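Local coordinates for protein LYND (Lyngbya aestuarii, PDB 4V1T) that probably carries out ATP-dependent cyclodehydration in cyanobactin biosynthesis, as a YcaO-family heterocyclase that turns residues of a peptide substrate into azolines, at residues S97-A102 with I264-V269; P103-E108 with Y271-T276; T494-L499 with A510-H515; T503-P508 with E714-D719. All coordinates share one frame; numbering follows the deposited sequence.

Interaction 1 of 4, residues S97-A102 with I264-V269; sequences SELGIA and IAKWIV
K266 shows how one lysine can serve two interfaces: its NZ is gripped at the far end while its aliphatic chain packs against L99. The nitrogen forms a salt bridge with E263 OE2, three residues earlier on the same helix, and hydrogen-bonds to S296 O of the second subunit, with a weaker bond to H295 O of that subunit. The buried ammonium group therefore has a countercharge and carbonyl oxygens, which probably stabilises its charged form. Short of that end, the chain bends at its third torsion (chi3 -80°), and CD meets L99 CD1 at 3.9 Å; the two side chains run roughly at right angles. The second pair is purely apolar. Here V269 CG1 settles against the I101 side chain, lying 4.0 Å from I101 CG2 and equally near its CG1, as the two residues slide past one another in opposite directions. V269 presents this methyl because CG1 stands opposite the backbone N (chi1 166°). Between L99 and I101 the chain turns through a Schellman motif: G100 has positive phi, and G100 N reaches back to S97 O at 2.9 Å. Ending the helix there lets L99 and I101 both face helix 250-275 from an irregular stretch of chain. The contact thus joins the C-terminal end of helix 90-98 to the side of helix 250-275; W96 touches both K266 and V269, while helix 103-109 adds A106 against I101 and A109 against V269.

Interaction 2 of 4, residues P103-E108 with Y271-T276; sequences PPVAAE and YHVNAT
H272 is the first residue of 271-276 to touch the facing helix, and its imidazole reaches over to V105 and E108 there. Its CG lies opposite the backbone N (chi1 176°), a setting that carries the ring out toward helix 103-109. V105 CG1 then meets the ring at its edge, in plane, 3.9 Å from CD2. The same CD2 lies 3.7 Å from V105 O, which approaches the ring from an oblique direction. On the NE2 side the neighbour is E108 CB, at 4.1 Å; the glutamate chain bends at chi2 and takes its carboxylate away, leaving E108 OE1 6.6 Å from H272 NE2, too far for an ion pair whatever the charge of the histidine. Without the imidazole, as with an alanine here, V105 CG1 and E108 CB would probably lose the ring they pack on, opening a gap between the helices. The setting is a steep helix-helix packing near the protein surface: the axes of 103-108 and 271-275 approach to 10.0 Å and cross at 105°, so touching residues are confined to about one turn of each. V273, next in sequence, supplies the tightest approach, with its CG2 3.5 Å from V105 CG1 and the two valines crossing at about a right angle. V105 CG1 thus touches both the ring edge and the V273 methyl. Behind the first helix, P103 and P104 rest on T82 and E83 of strand 81-83, while V273 also touches T280 beyond its own helix.

Interaction 3 of 4, residues T494-L499 with A510-H515; sequences TPVWSL and ALCYYH
T494 is the residue on which both C512 and Y513 converge. The motif is a β-hairpin, strands 491-498 and 503-508, whose second strand runs directly into a short, weakly bonded helical turn, about 509-512; the chain then folds back so that the residues after the hairpin cover the middle of its first strand. In the innermost shell the sulfur of C512 sits over the threonine, 3.9 Å from T494 CB and slightly farther from T494 CG2. V496, two residues along the strand, adds a looser touch, its CG1 lying 4.3 Å from C512 SG. The cysteine thus fills the angle between two strand residues by apolar packing. Y513 approaches T494 with the side of its ring: T494 OG1 lies at the ring edge, in plane, 3.8 Å from CE2. The phenol oxygen extends farther and meets the methyl, with Y513 OH 4.0 Å from T494 CG2. Both approaches depend on the threonine's first torsion, which places OG1 beside the backbone N (chi1 -78°) and CG2 opposite it, dividing hydroxyl and methyl between neighbouring parts of the tyrosine.

The next shell fixes this orientation. T494 OG1 is hydrogen-bonded to P437 O and to T509 OG1, so the buried hydroxyl has its polar needs met by groups other than the tyrosine and its rotation is restrained. L507 of the returning strand packs on both C512 and V496, and I718 of strand 716-719 supports Y513. Farthest out, the hairpin holds T494 itself through its backbone, by the bond between T494 N and L507 O.

Interaction 4 of 4, residues T503-P508 with E714-D719; sequences THKYLP and ETLVID
The carboxylate of E714 is the flat group that meets K505, and the lysine reaches it at its oxygens. K505 NZ stands 3.3 Å from E714 OE2 in a salt bridge whose hydrogen bond is weak, and 3.6 Å from E714 OE1, so the ammonium group sits nearer OE2 than OE1. The lysine chain also lies alongside the nearer oxygen: K505 CE is 3.4 Å from E714 OE2. Bends at the second and fourth torsions (chi2 -61°) fold the chain round in this way, while E714 is extended, its CG opposite the backbone N (chi1 -179°). The stronger partner of E714 OE2 is S498 OG, and E501 OE2, a like charge, is close by. That crowding of acids would tend to raise their proton affinity, and the lysine probably offsets it.

In the antiparallel sheet, strands 503-508 and 716-719 both pair with 491-498, and their side chains meet across it: the CA atoms of K505 and L716 are 7.9 Å apart. L716 CD2 packs against the aliphatic part of the lysine, 3.8 Å from K505 CG, the two chains crossing at about a right angle. E714 would probably be left beside E501 without its nearby positive charge were an alanine in place of K505, and the L716 methyl would be uncovered. L507 also points toward L716, though the modelled closeness of their CD1 atoms is doubtful. V496 of the central strand touches K505, L507 and L716 alike.

The four contacts form two well-separated clusters; interaction 1 lies on the opposite side of the chain's centre from interactions 3 and 4. Interactions 1 and 2 have centres 8 Å apart and share helix 250-275, against which helices 90-98 and 103-109 pack in succession; I101 bridges them by touching A106 and V273. Interactions 3 and 4, with centres 6 Å apart, both reach one antiparallel sheet in the YcaO part of the chain, with strand 491-498 beside both 503-508 and 716-719. Within each cluster the segments alternate along the chain, and the first cluster closes before the second opens. The centres of contacts in different clusters are 50 to 55 Å apart, so each is packing local to its own part of the fold.

Interaction 1 of 4, residues S97-A102 with I264-V269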
loop_
_atom_site.group_PDB
_atom_site.type_symbol
_atom_site.label_atom_id
_atom_site.label_comp_id
_atom_site.label_asym_id
_atom_site.label_seq_id
_atom_site.Cartn_x
_atom_site.Cartn_y
_atom_site.Cartn_z
ATOM N N SER B 97 -1.281 -29.569 -10.182
ATOM C CA SER B 97 -2.624 -29.374 -10.726
ATOM C C SER B 97 -3.200 -28.073 -10.198
ATOM O O SER B 97 -3.982 -27.427 -10.876
ATOM C CB SER B 97 -3.560 -30.542 -10.385
ATOM O OG SER B 97 -3.639 -30.785 -8.992
ATOM N N GLU B 98 -2.802 -27.691 -8.988
ATOM C CA GLU B 98 -3.267 -26.448 -8.391
ATOM C C GLU B 98 -2.690 -25.238 -9.126
ATOM O O GLU B 98 -3.287 -24.164 -9.140
ATOM C CB GLU B 98 -2.890 -26.392 -6.914
ATOM C CG GLU B 98 -3.711 -25.394 -6.124
ATOM C CD GLU B 98 -3.338 -25.387 -4.667
ATOM O OE1 GLU B 98 -2.281 -24.812 -4.351
ATOM O OE2 GLU B 98 -4.083 -25.959 -3.846
ATOM N N LEU B 99 -1.532 -25.423 -9.743
ATOM C CA LEU B 99 -0.932 -24.384 -10.575
ATOM C C LEU B 99 -1.471 -24.436 -12.004
ATOM O O LEU B 99 -1.026 -23.694 -12.865
ATOM C CB LEU B 99 0.589 -24.533 -10.575
ATOM C CG LEU B 99 1.266 -24.123 -9.266
ATOM C CD1 LEU B 99 2.715 -24.589 -9.246
ATOM C CD2 LEU B 99 1.178 -22.619 -9.073
ATOM N N GLY B 100 -2.424 -25.328 -12.239
ATOM C CA GLY B 100 -3.059 -25.458 -13.540
ATOM C C GLY B 100 -2.268 -26.319 -14.509
ATOM O O GLY B 100 -2.454 -26.209 -15.711
ATOM N N ILE B 101 -1.387 -27.173 -13.984
ATOM C CA ILE B 101 -0.552 -28.042 -14.810
ATOM C C ILE B 101 -1.009 -29.494 -14.722
ATOM O O ILE B 101 -1.198 -30.027 -13.626
ATOM C CB ILE B 101 0.918 -27.990 -14.374
ATOM C CG1 ILE B 101 1.434 -26.543 -14.319
ATOM C CG2 ILE B 101 1.761 -28.831 -15.317
ATOM C CD1 ILE B 101 1.399 -25.812 -15.654
ATOM N N ALA B 102 -1.251 -30.119 -15.873
ATOM C CA ALA B 102 -1.633 -31.534 -15.904
ATOM C C ALA B 102 -0.501 -32.368 -15.321
ATOM O O ALA B 102 0.646 -32.212 -15.730
ATOM C CB ALA B 102 -1.942 -31.975 -17.325
ATOM N N ILE B 264 12.825 -23.496 -8.362
ATOM C CA ILE B 264 13.519 -24.130 -9.465
ATOM C C ILE B 264 12.544 -25.058 -10.196
ATOM O O ILE B 264 12.455 -25.036 -11.411
ATOM C CB ILE B 264 14.753 -24.910 -8.981
ATOM C CG1 ILE B 264 15.879 -23.930 -8.638
ATOM C CG2 ILE B 264 15.253 -25.869 -10.067
ATOM C CD1 ILE B 264 16.968 -24.521 -7.753
ATOM N N ALA B 265 11.823 -25.864 -9.425
ATOM C CA ALA B 265 10.829 -26.784 -9.973
ATOM C C ALA B 265 9.743 -26.030 -10.728
ATOM O O ALA B 265 9.366 -26.409 -11.830
ATOM C CB ALA B 265 10.216 -27.621 -8.867
ATOM N N LYS B 266 9.257 -24.952 -10.134
ATOM C CA LYS B 266 8.214 -24.169 -10.745
ATOM C C LYS B 266 8.690 -23.539 -12.038
ATOM O O LYS B 266 7.917 -23.412 -12.988
ATOM C CB LYS B 266 7.714 -23.088 -9.786
ATOM C CG LYS B 266 6.780 -23.608 -8.703
ATOM C CD LYS B 266 5.885 -22.516 -8.156
ATOM C CE LYS B 266 6.608 -21.665 -7.146
ATOM N NZ LYS B 266 6.063 -20.290 -7.085
ATOM N N TRP B 267 9.958 -23.146 -12.087
ATOM C CA TRP B 267 10.506 -22.584 -13.318
ATOM C C TRP B 267 10.606 -23.609 -14.445
ATOM O O TRP B 267 10.192 -23.338 -15.573
ATOM C CB TRP B 267 11.889 -21.958 -13.100
ATOM C CG TRP B 267 12.484 -21.570 -14.397
ATOM C CD1 TRP B 267 13.471 -22.224 -15.070
ATOM C CD2 TRP B 267 12.085 -20.479 -15.229
ATOM N NE1 TRP B 267 13.726 -21.597 -16.261
ATOM C CE2 TRP B 267 12.893 -20.518 -16.381
ATOM C CE3 TRP B 267 11.135 -19.461 -15.103
ATOM C CZ2 TRP B 267 12.783 -19.582 -17.399
ATOM C CZ3 TRP B 267 11.019 -18.533 -16.123
ATOM C CH2 TRP B 267 11.837 -18.602 -17.257
ATOM N N ILE B 268 11.165 -24.777 -14.145
ATOM C CA ILE B 268 11.391 -25.788 -15.182
ATOM C C ILE B 268 10.061 -26.300 -15.720
ATOM O O ILE B 268 9.946 -26.598 -16.921
ATOM C CB ILE B 268 12.251 -26.981 -14.687
ATOM C CG1 ILE B 268 11.614 -27.650 -13.470
ATOM C CG2 ILE B 268 13.657 -26.503 -14.357
ATOM C CD1 ILE B 268 12.311 -28.913 -13.017
ATOM N N VAL B 269 9.049 -26.392 -14.851
ATOM C CA VAL B 269 7.729 -26.858 -15.286
ATOM C C VAL B 269 7.113 -25.824 -16.211
ATOM O O VAL B 269 6.627 -26.140 -17.307
ATOM C CB VAL B 269 6.804 -27.127 -14.094
ATOM C CG1 VAL B 269 5.346 -27.278 -14.538
ATOM C CG2 VAL B 269 7.265 -28.361 -13.351
#

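Interaction 2 of 4, residues P103-E108 with Y271-T276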
loop_
_atom_site.group_PDB
_atom_site.type_symbol
_atom_site.label_atom_id
_atom_site.label_comp_id
_atom_site.label_asym_id
_atom_site.label_seq_id
_atom_site.Cartn_x
_atom_site.Cartn_y
_atom_site.Cartn_z
ATOM N N PRO B 103 -0.803 -33.247 -14.355
ATOM C CA PRO B 103 0.282 -33.972 -13.695
ATOM C C PRO B 103 1.215 -34.764 -14.627
ATOM O O PRO B 103 2.400 -34.829 -14.341
ATOM C CB PRO B 103 -0.450 -34.899 -12.718
ATOM C CG PRO B 103 -1.879 -34.828 -13.067
ATOM C CD PRO B 103 -2.101 -33.528 -13.732
ATOM N N PRO B 104 0.698 -35.370 -15.712
ATOM C CA PRO B 104 1.661 -36.032 -16.599
ATOM C C PRO B 104 2.613 -35.055 -17.295
ATOM O O PRO B 104 3.745 -35.416 -17.594
ATOM C CB PRO B 104 0.769 -36.744 -17.622
ATOM C CG PRO B 104 -0.524 -36.047 -17.558
ATOM C CD PRO B 104 -0.688 -35.624 -16.139
ATOM N N VAL B 105 2.143 -33.839 -17.555
ATOM C CA VAL B 105 3.005 -32.789 -18.102
ATOM C C VAL B 105 4.068 -32.365 -17.097
ATOM O O VAL B 105 5.224 -32.146 -17.456
ATOM C CB VAL B 105 2.189 -31.550 -18.530
ATOM C CG1 VAL B 105 3.104 -30.400 -18.917
ATOM C CG2 VAL B 105 1.254 -31.903 -19.685
ATOM N N ALA B 106 3.669 -32.246 -15.836
ATOM C CA ALA B 106 4.594 -31.866 -14.768
ATOM C C ALA B 106 5.655 -32.935 -14.579
ATOM O O ALA B 106 6.826 -32.626 -14.376
ATOM C CB ALA B 106 3.843 -31.636 -13.464
ATOM N N ALA B 107 5.241 -34.194 -14.637
ATOM C CA ALA B 107 6.159 -35.308 -14.443
ATOM C C ALA B 107 7.262 -35.307 -15.502
ATOM O O ALA B 107 8.423 -35.592 -15.208
ATOM C CB ALA B 107 5.394 -36.621 -14.484
ATOM N N GLU B 108 6.892 -34.974 -16.734
ATOM C CA GLU B 108 7.859 -34.940 -17.828
ATOM C C GLU B 108 8.823 -33.752 -17.667
ATOM O O GLU B 108 10.029 -33.879 -17.877
ATOM C CB GLU B 108 7.140 -34.861 -19.177
ATOM C CG GLU B 108 7.839 -35.621 -20.301
ATOM C CD GLU B 108 7.701 -37.125 -20.169
ATOM O OE1 GLU B 108 6.642 -37.599 -19.699
ATOM O OE2 GLU B 108 8.656 -37.832 -20.542
ATOM N N TYR B 271 8.724 -23.640 -17.893
ATOM C CA TYR B 271 9.540 -23.586 -19.095
ATOM C C TYR B 271 9.168 -24.704 -20.063
ATOM O O TYR B 271 9.129 -24.492 -21.271
ATOM C CB TYR B 271 11.010 -23.701 -18.726
ATOM C CG TYR B 271 11.918 -23.927 -19.909
ATOM C CD1 TYR B 271 12.117 -22.932 -20.856
ATOM C CD2 TYR B 271 12.573 -25.135 -20.079
ATOM C CE1 TYR B 271 12.961 -23.131 -21.939
ATOM C CE2 TYR B 271 13.418 -25.339 -21.153
ATOM C CZ TYR B 271 13.610 -24.331 -22.076
ATOM O OH TYR B 271 14.440 -24.529 -23.151
ATOM N N HIS B 272 8.906 -25.894 -19.520
ATOM C CA HIS B 272 8.537 -27.040 -20.324
ATOM C C HIS B 272 7.231 -26.777 -21.072
ATOM O O HIS B 272 7.133 -27.062 -22.252
ATOM C CB HIS B 272 8.398 -28.279 -19.444
ATOM C CG HIS B 272 7.929 -29.493 -20.178
ATOM N ND1 HIS B 272 8.756 -30.232 -20.997
ATOM C CD2 HIS B 272 6.723 -30.106 -20.212
ATOM C CE1 HIS B 272 8.081 -31.242 -21.509
ATOM N NE2 HIS B 272 6.844 -31.191 -21.049
ATOM N N VAL B 273 6.247 -26.206 -20.384
ATOM C CA VAL B 273 4.912 -26.010 -20.951
ATOM C C VAL B 273 4.895 -24.847 -21.933
ATOM O O VAL B 273 3.961 -24.723 -22.712
ATOM C CB VAL B 273 3.863 -25.786 -19.831
ATOM C CG1 VAL B 273 2.454 -25.599 -20.403
ATOM C CG2 VAL B 273 3.849 -26.966 -18.892
ATOM N N ASN B 274 5.927 -24.003 -21.904
ATOM C CA ASN B 274 6.011 -22.864 -22.828
ATOM C C ASN B 274 6.959 -23.088 -24.006
ATOM O O ASN B 274 6.964 -22.295 -24.944
ATOM C CB ASN B 274 6.419 -21.591 -22.078
ATOM C CG ASN B 274 5.252 -20.910 -21.360
ATOM O OD1 ASN B 274 5.466 -19.958 -20.619
ATOM N ND2 ASN B 274 4.021 -21.386 -21.572
ATOM N N ALA B 275 7.758 -24.148 -23.960
ATOM C CA ALA B 275 8.584 -24.518 -25.105
ATOM C C ALA B 275 7.647 -24.753 -26.281
ATOM O O ALA B 275 7.744 -24.090 -27.313
ATOM C CB ALA B 275 9.405 -25.760 -24.808
ATOM N N THR B 276 6.739 -25.705 -26.097
ATOM C CA THR B 276 5.531 -25.796 -26.900
ATOM C C THR B 276 4.514 -24.898 -26.209
ATOM O O THR B 276 4.662 -24.612 -25.030
ATOM C CB THR B 276 4.989 -27.233 -26.952
ATOM O OG1 THR B 276 4.428 -27.577 -25.680
ATOM C CG2 THR B 276 6.094 -28.221 -27.307
#

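Interaction 3 of 4, residues T494-L499 with A510-H515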
loop_
_atom_site.group_PDB
_atom_site.type_symbol
_atom_site.label_atom_id
_atom_site.label_comp_id
_atom_site.label_asym_id
_atom_site.label_seq_id
_atom_site.Cartn_x
_atom_site.Cartn_y
_atom_site.Cartn_z
ATOM N N THR B 494 28.013 18.707 -23.827
ATOM C CA THR B 494 26.774 17.960 -24.002
ATOM C C THR B 494 25.775 18.799 -24.798
ATOM O O THR B 494 25.544 19.956 -24.458
ATOM C CB THR B 494 26.163 17.560 -22.645
ATOM O OG1 THR B 494 26.881 16.435 -22.120
ATOM C CG2 THR B 494 24.695 17.175 -22.787
ATOM N N PRO B 495 25.183 18.222 -25.860
ATOM C CA PRO B 495 24.183 18.968 -26.615
ATOM C C PRO B 495 22.934 19.234 -25.794
ATOM O O PRO B 495 22.439 18.337 -25.111
ATOM C CB PRO B 495 23.865 18.047 -27.799
ATOM C CG PRO B 495 24.181 16.685 -27.308
ATOM C CD PRO B 495 25.370 16.862 -26.406
ATOM N N VAL B 496 22.438 20.461 -25.877
ATOM C CA VAL B 496 21.218 20.862 -25.199
ATOM C C VAL B 496 20.300 21.529 -26.213
ATOM O O VAL B 496 20.766 22.221 -27.130
ATOM C CB VAL B 496 21.502 21.833 -24.031
ATOM C CG1 VAL B 496 22.387 21.172 -22.988
ATOM C CG2 VAL B 496 22.153 23.112 -24.532
ATOM N N TRP B 497 18.997 21.318 -26.053
ATOM C CA TRP B 497 18.031 21.862 -26.991
ATOM C C TRP B 497 17.603 23.257 -26.570
ATOM O O TRP B 497 17.059 23.444 -25.484
ATOM C CB TRP B 497 16.808 20.945 -27.113
ATOM C CG TRP B 497 15.892 21.347 -28.247
ATOM C CD1 TRP B 497 14.690 21.969 -28.146
ATOM C CD2 TRP B 497 16.139 21.172 -29.648
ATOM N NE1 TRP B 497 14.165 22.188 -29.395
ATOM C CE2 TRP B 497 15.039 21.711 -30.334
ATOM C CE3 TRP B 497 17.187 20.616 -30.386
ATOM C CZ2 TRP B 497 14.952 21.704 -31.727
ATOM C CZ3 TRP B 497 17.104 20.612 -31.767
ATOM C CH2 TRP B 497 15.992 21.156 -32.423
ATOM N N SER B 498 17.851 24.232 -27.441
ATOM C CA SER B 498 17.372 25.593 -27.231
ATOM C C SER B 498 15.952 25.692 -27.739
ATOM O O SER B 498 15.706 25.499 -28.924
ATOM C CB SER B 498 18.254 26.611 -27.956
ATOM O OG SER B 498 17.768 27.929 -27.762
ATOM N N LEU B 499 15.021 25.989 -26.840
ATOM C CA LEU B 499 13.614 26.107 -27.203
ATOM C C LEU B 499 13.325 27.453 -27.866
ATOM O O LEU B 499 12.338 27.601 -28.588
ATOM C CB LEU B 499 12.726 25.914 -25.966
ATOM C CG LEU B 499 12.586 24.463 -25.493
ATOM C CD1 LEU B 499 12.070 24.391 -24.071
ATOM C CD2 LEU B 499 11.668 23.682 -26.422
ATOM N N ALA B 510 29.968 18.753 -17.380
ATOM C CA ALA B 510 30.098 18.895 -15.932
ATOM C C ALA B 510 28.941 19.682 -15.318
ATOM O O ALA B 510 28.658 19.548 -14.125
ATOM C CB ALA B 510 31.426 19.554 -15.592
ATOM N N LEU B 511 28.289 20.514 -16.127
ATOM C CA LEU B 511 27.142 21.297 -15.665
ATOM C C LEU B 511 25.808 20.563 -15.825
ATOM O O LEU B 511 24.843 20.872 -15.132
ATOM C CB LEU B 511 27.066 22.625 -16.420
ATOM C CG LEU B 511 27.882 23.796 -15.862
ATOM C CD1 LEU B 511 27.703 24.997 -16.762
ATOM C CD2 LEU B 511 27.461 24.146 -14.442
ATOM N N CYS B 512 25.770 19.600 -16.738
ATOM C CA CYS B 512 24.524 18.961 -17.152
ATOM C C CYS B 512 24.135 17.751 -16.303
ATOM O O CYS B 512 22.977 17.360 -16.297
ATOM C CB CYS B 512 24.634 18.536 -18.617
ATOM S SG CYS B 512 24.883 19.912 -19.764
ATOM N N TYR B 513 25.095 17.162 -15.603
ATOM C CA TYR B 513 24.845 15.966 -14.807
ATOM C C TYR B 513 25.577 16.019 -13.476
ATOM O O TYR B 513 26.597 16.696 -13.344
ATOM C CB TYR B 513 25.276 14.727 -15.581
ATOM C CG TYR B 513 24.633 14.626 -16.942
ATOM C CD1 TYR B 513 23.343 14.112 -17.088
ATOM C CD2 TYR B 513 25.307 15.055 -18.084
ATOM C CE1 TYR B 513 22.748 14.022 -18.331
ATOM C CE2 TYR B 513 24.721 14.964 -19.331
ATOM C CZ TYR B 513 23.441 14.451 -19.446
ATOM O OH TYR B 513 22.849 14.361 -20.675
ATOM N N TYR B 514 25.044 15.298 -12.495
ATOM C CA TYR B 514 25.677 15.193 -11.184
ATOM C C TYR B 514 26.938 14.346 -11.249
ATOM O O TYR B 514 27.004 13.360 -11.994
ATOM C CB TYR B 514 24.725 14.564 -10.150
ATOM C CG TYR B 514 23.466 15.348 -9.872
ATOM C CD1 TYR B 514 23.516 16.702 -9.595
ATOM C CD2 TYR B 514 22.217 14.726 -9.884
ATOM C CE1 TYR B 514 22.368 17.419 -9.339
ATOM C CE2 TYR B 514 21.065 15.438 -9.634
ATOM C CZ TYR B 514 21.147 16.782 -9.355
ATOM O OH TYR B 514 19.998 17.488 -9.092
ATOM N N HIS B 515 27.919 14.718 -10.433
ATOM C CA HIS B 515 29.107 13.916 -10.213
ATOM C C HIS B 515 29.827 13.547 -11.503
ATOM O O HIS B 515 30.244 12.412 -11.673
ATOM C CB HIS B 515 28.761 12.645 -9.422
ATOM C CG HIS B 515 28.113 12.921 -8.102
ATOM N ND1 HIS B 515 26.756 12.814 -7.904
ATOM C CD2 HIS B 515 28.635 13.326 -6.920
ATOM C CE1 HIS B 515 26.467 13.128 -6.654
ATOM N NE2 HIS B 515 27.590 13.444 -6.036
#

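Interaction 4 of 4, residues T503-P508 with E714-D719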
loop_
_atom_site.group_PDB
_atom_site.type_symbol
_atom_site.label_atom_id
_atom_site.label_comp_id
_atom_site.label_asym_id
_atom_site.label_seq_id
_atom_site.Cartn_x
_atom_site.Cartn_y
_atom_site.Cartn_z
ATOM N N THR B 503 17.198 24.807 -31.811
ATOM C CA THR B 503 18.403 24.164 -32.314
ATOM C C THR B 503 19.258 23.677 -31.149
ATOM O O THR B 503 18.922 23.907 -29.994
ATOM C CB THR B 503 19.234 25.124 -33.180
ATOM O OG1 THR B 503 20.313 24.402 -33.781
ATOM C CG2 THR B 503 19.788 26.277 -32.351
ATOM N N HIS B 504 20.368 23.016 -31.458
ATOM C CA HIS B 504 21.245 22.483 -30.424
ATOM C C HIS B 504 22.324 23.487 -30.047
ATOM O O HIS B 504 22.990 24.035 -30.904
ATOM C CB HIS B 504 21.898 21.178 -30.882
ATOM C CG HIS B 504 20.979 19.997 -30.857
ATOM N ND1 HIS B 504 20.534 19.429 -29.685
ATOM C CD2 HIS B 504 20.433 19.268 -31.859
ATOM C CE1 HIS B 504 19.751 18.404 -29.966
ATOM N NE2 HIS B 504 19.671 18.289 -31.279
ATOM N N LYS B 505 22.464 23.729 -28.750
ATOM C CA LYS B 505 23.605 24.445 -28.202
ATOM C C LYS B 505 24.454 23.455 -27.414
ATOM O O LYS B 505 24.171 22.253 -27.421
ATOM C CB LYS B 505 23.151 25.602 -27.324
ATOM C CG LYS B 505 22.297 26.651 -28.034
ATOM C CD LYS B 505 23.036 27.314 -29.182
ATOM C CE LYS B 505 22.303 28.554 -29.677
ATOM N NZ LYS B 505 22.783 29.790 -29.004
ATOM N N TYR B 506 25.496 23.950 -26.749
ATOM C CA TYR B 506 26.402 23.092 -25.996
ATOM C C TYR B 506 26.820 23.702 -24.663
ATOM O O TYR B 506 27.254 24.858 -24.600
ATOM C CB TYR B 506 27.655 22.790 -26.815
ATOM C CG TYR B 506 27.408 21.889 -27.989
ATOM C CD1 TYR B 506 27.384 20.507 -27.837
ATOM C CD2 TYR B 506 27.198 22.415 -29.252
ATOM C CE1 TYR B 506 27.154 19.673 -28.917
ATOM C CE2 TYR B 506 26.968 21.594 -30.340
ATOM C CZ TYR B 506 26.944 20.226 -30.172
ATOM O OH TYR B 506 26.714 19.421 -31.264
ATOM N N LEU B 507 26.682 22.905 -23.608
ATOM C CA LEU B 507 27.217 23.234 -22.296
ATOM C C LEU B 507 28.232 22.175 -21.905
ATOM O O LEU B 507 28.149 21.037 -22.373
ATOM C CB LEU B 507 26.109 23.294 -21.239
ATOM C CG LEU B 507 25.296 24.584 -21.168
ATOM C CD1 LEU B 507 24.155 24.524 -22.149
ATOM C CD2 LEU B 507 24.758 24.809 -19.770
ATOM N N PRO B 508 29.187 22.535 -21.019
ATOM C CA PRO B 508 30.074 21.485 -20.508
ATOM C C PRO B 508 29.271 20.379 -19.807
ATOM O O PRO B 508 28.322 20.669 -19.089
ATOM C CB PRO B 508 31.009 22.230 -19.544
ATOM C CG PRO B 508 30.385 23.565 -19.312
ATOM C CD PRO B 508 29.539 23.868 -20.503
ATOM N N GLU B 714 17.778 33.074 -23.041
ATOM C CA GLU B 714 17.601 31.827 -23.786
ATOM C C GLU B 714 17.308 30.669 -22.826
ATOM O O GLU B 714 17.885 30.593 -21.750
ATOM C CB GLU B 714 18.853 31.533 -24.615
ATOM C CG GLU B 714 18.776 30.274 -25.460
ATOM C CD GLU B 714 19.996 30.102 -26.343
ATOM O OE1 GLU B 714 21.085 30.579 -25.955
ATOM O OE2 GLU B 714 19.866 29.488 -27.422
ATOM N N THR B 715 16.418 29.765 -23.222
ATOM C CA THR B 715 16.059 28.620 -22.382
ATOM C C THR B 715 16.459 27.296 -23.036
ATOM O O THR B 715 15.967 26.954 -24.110
ATOM C CB THR B 715 14.546 28.589 -22.075
ATOM O OG1 THR B 715 13.861 27.869 -23.097
ATOM C CG2 THR B 715 13.989 29.989 -21.963
ATOM N N LEU B 716 17.366 26.568 -22.391
ATOM C CA LEU B 716 17.854 25.295 -22.905
ATOM C C LEU B 716 17.251 24.129 -22.134
ATOM O O LEU B 716 16.760 24.304 -21.022
ATOM C CB LEU B 716 19.382 25.223 -22.802
ATOM C CG LEU B 716 20.194 26.210 -23.642
ATOM C CD1 LEU B 716 21.677 26.099 -23.307
ATOM C CD2 LEU B 716 19.961 26.007 -25.132
ATOM N N VAL B 717 17.303 22.940 -22.732
ATOM C CA VAL B 717 16.843 21.724 -22.076
ATOM C C VAL B 717 17.780 20.559 -22.356
ATOM O O VAL B 717 18.167 20.334 -23.508
ATOM C CB VAL B 717 15.439 21.317 -22.553
ATOM C CG1 VAL B 717 14.919 20.168 -21.709
ATOM C CG2 VAL B 717 14.483 22.496 -22.488
ATOM N N ILE B 718 18.126 19.815 -21.306
ATOM C CA ILE B 718 18.796 18.533 -21.468
ATOM C C ILE B 718 17.912 17.417 -20.911
ATOM O O ILE B 718 17.584 17.383 -19.726
ATOM C CB ILE B 718 20.205 18.518 -20.820
ATOM C CG1 ILE B 718 20.827 17.117 -20.896
ATOM C CG2 ILE B 718 20.174 19.031 -19.395
ATOM C CD1 ILE B 718 21.053 16.612 -22.317
ATOM N N ASP B 719 17.511 16.513 -21.790
ATOM C CA ASP B 719 16.688 15.393 -21.398
ATOM C C ASP B 719 17.543 14.341 -20.693
ATOM O O ASP B 719 18.401 13.716 -21.305
ATOM C CB ASP B 719 15.976 14.796 -22.618
ATOM C CG ASP B 719 15.033 13.651 -22.244
ATOM O OD1 ASP B 719 14.619 13.573 -21.061
ATOM O OD2 ASP B 719 14.710 12.825 -23.129
#